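Local coordinates for protein malate dehydrogenase (Naegleria fowleri, PDB 6UM4) that probably catalyses the NAD(P)-dependent interconversion of malate and oxaloacetate, at residues A[258-261]-A[262-266]; A[306-310]-A[311-315]; A[398-401]-A[402-406]. All blocks are in the same frame, centred on the assembly; numbering follows the deposited sequence.

Interaction 1: A[258-261]-A[262-266]; sequences AQVA and AKVGC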
# COMPACT_ATOMS: atom_id res chain seq x y z
N ALA A 258 9.34 -14.49 8.82
CA ALA A 258 8.16 -14.46 9.68
C ALA A 258 7.96 -15.80 10.37
O ALA A 258 7.50 -15.82 11.52
CB ALA A 258 6.91 -14.06 8.90
N GLN A 259 8.29 -16.91 9.71
CA GLN A 259 8.17 -18.20 10.38
C GLN A 259 9.11 -18.28 11.58
O GLN A 259 8.71 -18.72 12.66
CB GLN A 259 8.44 -19.35 9.40
CG GLN A 259 7.34 -19.55 8.34
CD GLN A 259 5.97 -19.91 8.96
OE1 GLN A 259 5.87 -20.79 9.81
NE2 GLN A 259 4.92 -19.21 8.53
N VAL A 260 10.36 -17.83 11.41
CA VAL A 260 11.30 -17.82 12.53
C VAL A 260 10.76 -16.99 13.67
O VAL A 260 10.74 -17.42 14.83
CB VAL A 260 12.66 -17.29 12.07
CG1 VAL A 260 13.55 -17.08 13.28
CG2 VAL A 260 13.30 -18.23 11.06
N ALA A 261 10.36 -15.75 13.38
CA ALA A 261 9.90 -14.83 14.41
C ALA A 261 8.68 -15.38 15.15
O ALA A 261 8.57 -15.23 16.37
CB ALA A 261 9.60 -13.47 13.80
N ALA A 262 7.74 -15.98 14.42
CA ALA A 262 6.57 -16.55 15.08
C ALA A 262 6.95 -17.74 15.96
O ALA A 262 6.49 -17.85 17.10
CB ALA A 262 5.52 -16.94 14.04
N LYS A 263 7.80 -18.65 15.45
CA LYS A 263 8.16 -19.85 16.21
C LYS A 263 9.00 -19.51 17.44
O LYS A 263 8.77 -20.03 18.53
CB LYS A 263 8.90 -20.84 15.31
CG LYS A 263 9.24 -22.14 16.01
CD LYS A 263 8.05 -23.06 16.17
CE LYS A 263 8.45 -24.30 16.96
NZ LYS A 263 7.30 -25.18 17.28
N VAL A 264 10.01 -18.66 17.26
CA VAL A 264 10.94 -18.33 18.33
C VAL A 264 10.40 -17.24 19.25
O VAL A 264 10.79 -17.16 20.42
CB VAL A 264 12.29 -17.91 17.70
CG1 VAL A 264 13.20 -17.24 18.71
CG2 VAL A 264 12.95 -19.13 17.09
N GLY A 265 9.51 -16.38 18.75
CA GLY A 265 9.00 -15.29 19.56
C GLY A 265 9.91 -14.09 19.65
O GLY A 265 9.89 -13.39 20.67
N CYS A 266 10.70 -13.81 18.62
CA CYS A 266 11.65 -12.70 18.61
C CYS A 266 11.14 -11.60 17.69
O CYS A 266 10.09 -11.72 17.06
CB CYS A 266 13.04 -13.17 18.19
SG CYS A 266 13.17 -13.84 16.49
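A261 O receives two backbone N-H groups at the C-terminal end of helix 250-264, and the two bonds are unequal. G265 N lies 2.8 Å from A261 O, but the bond is bent (134° at the hydrogen) and the donor stands above the carbonyl plane. C266 N reaches A261 O at 3.4 Å, a weak bond. One residue earlier the bonding is still regular: V264 N meets V260 O at 2.8 Å with a nearly straight N-H (168°). The change from a straight bond to a bent, shared acceptor marks where the helix unwinds. G265, with positive phi, is the first residue past the helix and ends it.

Beyond the glycine the chain turns back against the last helical turn. C266 has SG between its backbone N and its carbonyl carbon (chi1 63°), which directs the sulfur at A261: SG is 4.0 Å from A261 CA and 4.5 Å from A261 CB, an apolar touch spanning the terminus. On the helix itself, V264 CG2 lies beside its own backbone N and packs 3.6 Å from V260 O. V264 CG2 is also 4.4 Å from V260 CG1, a loose one-turn valine pair.

These apolar groups face one small antiparallel sheet, 285-287/271-277/292-293: V260 and C266 rest on I271 of strand 271-277, and V264 and C266 on I293 of strand 292-293. Q259, V260 and K263 meet helix 305-317, and A258 packs on D152 of the second subunit.

Interaction 2: A[306-310]-A[311-315]; sequences QWITN and EFIPN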
# COMPACT_ATOMS: atom_id res chain seq x y z
N GLN A 306 15.11 -31.55 12.23
CA GLN A 306 13.83 -32.19 11.96
C GLN A 306 12.72 -31.15 11.85
O GLN A 306 11.82 -31.28 11.01
CB GLN A 306 13.53 -33.23 13.02
CG GLN A 306 14.58 -34.33 13.03
CD GLN A 306 14.19 -35.53 13.89
OE1 GLN A 306 13.15 -35.51 14.56
NE2 GLN A 306 15.03 -36.57 13.87
N TRP A 307 12.75 -30.13 12.71
CA TRP A 307 11.77 -29.06 12.58
C TRP A 307 11.96 -28.31 11.26
O TRP A 307 10.99 -27.99 10.57
CB TRP A 307 11.89 -28.09 13.76
CG TRP A 307 11.04 -26.85 13.60
CD1 TRP A 307 9.70 -26.74 13.83
CD2 TRP A 307 11.48 -25.56 13.16
NE1 TRP A 307 9.28 -25.45 13.58
CE2 TRP A 307 10.35 -24.71 13.17
CE3 TRP A 307 12.72 -25.03 12.78
CZ2 TRP A 307 10.42 -23.36 12.79
CZ3 TRP A 307 12.79 -23.70 12.41
CH2 TRP A 307 11.65 -22.88 12.42
N ILE A 308 13.22 -28.06 10.89
CA ILE A 308 13.51 -27.42 9.61
C ILE A 308 12.88 -28.22 8.48
O ILE A 308 12.17 -27.69 7.63
CB ILE A 308 15.03 -27.28 9.42
CG1 ILE A 308 15.61 -26.32 10.45
CG2 ILE A 308 15.34 -26.81 8.00
CD1 ILE A 308 17.08 -26.12 10.28
N THR A 309 13.14 -29.53 8.48
CA THR A 309 12.73 -30.38 7.37
C THR A 309 11.23 -30.62 7.37
O THR A 309 10.59 -30.63 6.31
CB THR A 309 13.47 -31.72 7.45
OG1 THR A 309 14.87 -31.48 7.30
CG2 THR A 309 13.02 -32.63 6.32
N ASN A 310 10.64 -30.84 8.55
CA ASN A 310 9.24 -31.26 8.57
C ASN A 310 8.26 -30.11 8.69
O ASN A 310 7.08 -30.29 8.38
CB ASN A 310 8.99 -32.24 9.72
CG ASN A 310 9.84 -33.48 9.61
OD1 ASN A 310 10.15 -33.94 8.50
ND2 ASN A 310 10.18 -34.08 10.74
N GLU A 311 8.71 -28.94 9.16
CA GLU A 311 7.78 -27.85 9.33
C GLU A 311 8.25 -26.58 8.63
O GLU A 311 7.57 -26.07 7.73
CB GLU A 311 7.53 -27.59 10.82
CG GLU A 311 6.84 -28.74 11.52
CD GLU A 311 6.40 -28.37 12.93
OE1 GLU A 311 5.66 -27.37 13.10
OE2 GLU A 311 6.82 -29.08 13.88
N PHE A 312 9.42 -26.07 9.03
CA PHE A 312 9.85 -24.77 8.54
C PHE A 312 9.89 -24.73 7.02
O PHE A 312 9.20 -23.93 6.39
CB PHE A 312 11.21 -24.41 9.12
CG PHE A 312 11.77 -23.14 8.60
CD1 PHE A 312 11.26 -21.91 9.04
CD2 PHE A 312 12.78 -23.15 7.64
CE1 PHE A 312 11.76 -20.71 8.56
CE2 PHE A 312 13.29 -21.95 7.14
CZ PHE A 312 12.79 -20.73 7.59
N ILE A 313 10.68 -25.61 6.41
CA ILE A 313 10.82 -25.57 4.95
C ILE A 313 9.48 -25.77 4.25
O ILE A 313 9.18 -25.00 3.33
CB ILE A 313 11.89 -26.58 4.49
CG1 ILE A 313 13.28 -26.07 4.85
CG2 ILE A 313 11.77 -26.78 2.98
CD1 ILE A 313 14.40 -27.02 4.47
N PRO A 314 8.67 -26.77 4.60
CA PRO A 314 7.37 -26.89 3.91
C PRO A 314 6.44 -25.72 4.18
O PRO A 314 5.67 -25.34 3.28
CB PRO A 314 6.79 -28.20 4.47
CG PRO A 314 7.60 -28.54 5.65
CD PRO A 314 8.94 -27.93 5.47
N ASN A 315 6.46 -25.15 5.38
CA ASN A 315 5.59 -24.00 5.65
C ASN A 315 5.97 -22.82 4.77
O ASN A 315 5.10 -22.08 4.30
CB ASN A 315 5.66 -23.60 7.12
CG ASN A 315 4.94 -24.57 8.03
OD1 ASN A 315 4.09 -25.34 7.59
ND2 ASN A 315 5.29 -24.53 9.31
O HOH W 1 6.17 -25.47 14.55
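With CG anti to the backbone N in both W307 (chi1 172°) and F312 (chi1 176°), the two aromatic side chains of helix 305-317 come together across a pi-type turn, a local widening of the alpha-helix. Its evidence is W307 O, which accepts from E311 N at 2.8 Å and from F312 N at 2.9 Å, from opposite faces of the carbonyl plane. I308 O skips F312 and takes I313 N, five residues on.

The five-residue W307-to-F312 spacing is consistent with F312 CB lying over one face of the indole, 3.7 Å from the centroid of its six-membered ring in a CH-pi contact. The phenyl ring is oblique to the indole, its plane inclined by 34°, and W307 CH2 approaches F312 CD1 to 3.5 Å. At the indole edge E311 OE2 lies near the ring plane, 3.7 Å from W307 CD1, and a water sits in plane, accepting from NE1. I308 CG2 packs 3.7 Å from I313 CD1.

Against helix 250-264, W307 meets K263, and F312 meets Q259 and V260. The helix is kinked at P314, which has no N-H to offer the preceding turn; instead its CD abuts T309 O, 3.3 Å away.

Interaction 3: A[398-401]-A[402-406]; sequences DRIN and ASVKE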
# COMPACT_ATOMS: atom_id res chain seq x y z
N ASP A 398 22.32 -30.99 -0.96
CA ASP A 398 21.25 -31.79 -1.55
C ASP A 398 20.08 -30.92 -1.97
O ASP A 398 19.51 -31.09 -3.06
CB ASP A 398 20.76 -32.84 -0.56
CG ASP A 398 21.74 -33.98 -0.35
OD1 ASP A 398 22.78 -34.07 -1.06
OD2 ASP A 398 21.46 -34.78 0.56
N ARG A 399 19.65 -30.03 -1.08
CA ARG A 399 18.46 -29.24 -1.35
C ARG A 399 18.71 -28.28 -2.50
O ARG A 399 17.92 -28.21 -3.45
CB ARG A 399 18.01 -28.50 -0.08
CG ARG A 399 17.45 -29.40 1.01
CD ARG A 399 16.32 -30.24 0.44
NE ARG A 399 15.61 -31.00 1.46
CZ ARG A 399 14.53 -30.56 2.09
NH1 ARG A 399 14.03 -29.36 1.82
NH2 ARG A 399 13.94 -31.33 3.00
N ILE A 400 19.82 -27.54 -2.44
CA ILE A 400 20.21 -26.64 -3.53
C ILE A 400 20.26 -27.40 -4.85
O ILE A 400 19.74 -26.93 -5.86
CB ILE A 400 21.56 -25.97 -3.21
CG1 ILE A 400 21.47 -25.08 -1.99
CG2 ILE A 400 22.01 -25.14 -4.38
CD1 ILE A 400 22.83 -24.58 -1.56
N ASN A 401 20.84 -28.62 -4.85
CA ASN A 401 20.93 -29.39 -6.08
C ASN A 401 19.55 -29.72 -6.64
O ASN A 401 19.36 -29.77 -7.86
CB ASN A 401 21.74 -30.68 -5.86
CG ASN A 401 23.21 -30.51 -6.19
OD1 ASN A 401 23.57 -29.89 -7.19
ND2 ASN A 401 24.08 -31.01 -5.31
N ALA A 402 18.58 -30.00 -5.76
CA ALA A 402 17.23 -30.29 -6.23
C ALA A 402 16.62 -29.09 -6.95
O ALA A 402 15.89 -29.24 -7.94
CB ALA A 402 16.34 -30.71 -5.05
N SER A 403 16.88 -27.89 -6.45
CA SER A 403 16.28 -26.73 -7.08
C SER A 403 17.04 -26.38 -8.36
O SER A 403 16.43 -26.00 -9.37
CB SER A 403 16.26 -25.56 -6.09
OG SER A 403 15.11 -24.72 -6.29
N VAL A 404 18.36 -26.53 -8.35
CA VAL A 404 19.14 -26.35 -9.57
C VAL A 404 18.65 -27.30 -10.66
O VAL A 404 18.43 -26.90 -11.81
CB VAL A 404 20.64 -26.54 -9.27
CG1 VAL A 404 21.42 -26.77 -10.55
CG2 VAL A 404 21.16 -25.32 -8.53
N LYS A 405 18.38 -28.55 -10.28
CA LYS A 405 17.83 -29.51 -11.23
C LYS A 405 16.54 -29.00 -11.85
O LYS A 405 16.31 -29.16 -13.05
CB LYS A 405 17.62 -30.85 -10.53
CG LYS A 405 17.18 -31.99 -11.42
CD LYS A 405 17.11 -33.29 -10.61
CE LYS A 405 16.80 -34.48 -11.49
NZ LYS A 405 15.44 -34.37 -12.08
N GLU A 406 15.67 -28.40 -11.05
CA GLU A 406 14.42 -27.89 -11.61
C GLU A 406 14.68 -26.71 -12.53
O GLU A 406 14.07 -26.61 -13.60
CB GLU A 406 13.48 -27.47 -10.49
CG GLU A 406 12.16 -27.02 -11.01
CD GLU A 406 11.26 -26.56 -9.90
OE1 GLU A 406 11.67 -25.67 -9.12
OE2 GLU A 406 10.15 -27.11 -9.81
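The guanidinium of R399 is the flat group at the start of this turn: I313 CD1 lies off its plane, on the NH1 side, and T309 CG2 is close by NH2. Behind that side chain the backbone bonds run to the fourth residue back, evidence of a regular alpha-helical turn in helix 394-414: A402 N to D398 O at 3.1 Å, S403 N to R399 O at 3.2 Å and K405 N to N401 O at 2.9 Å. I400 O is the shared acceptor, with V404 N at 2.9 Å in a nearly straight bond and S403 N at 3.1 Å in a weak, strongly bent one.

The side-chain part is small. V404 CG2 stands beside its backbone N, anti to the carbonyl carbon, and this branch leans back along the helix to 3.4 Å from I400 O and 4.2 Å from I400 CG2. The K405 CB atom similarly covers N401 O at 3.4 Å before its long chain leads off.

S403 and E406, on successive turns, bond to the loop that follows strand 271-277: S403 OG to T283 OG1 and N279 N, and E406 OE1 to S281 OG, T283 OG1 and N279 ND2. R399 and I400 pack on Y285 of strand 285-287, and R399 also joins this helix to helix 305-317.

Along the chain the three contacts run in series, none nesting in or crossing another. Each closes no more than local turns: interaction 1 at the end of helix 250-264, interaction 2 within helix 305-317, interaction 3 within helix 394-414. In space helix 305-317 is the middle member. Its W307 CZ2 lies 3.6 Å from K263 CG, and its F312 CE1 is 3.7 Å from Q259 CB, joining interactions 1 and 2. Toward interaction 3, I313 CD1 meets R399 NH1 at 3.6 Å. Interactions 1 and 3 do not touch, their nearest atoms being about 14 Å apart, so helix 305-317 bridges them within the C-terminal domain.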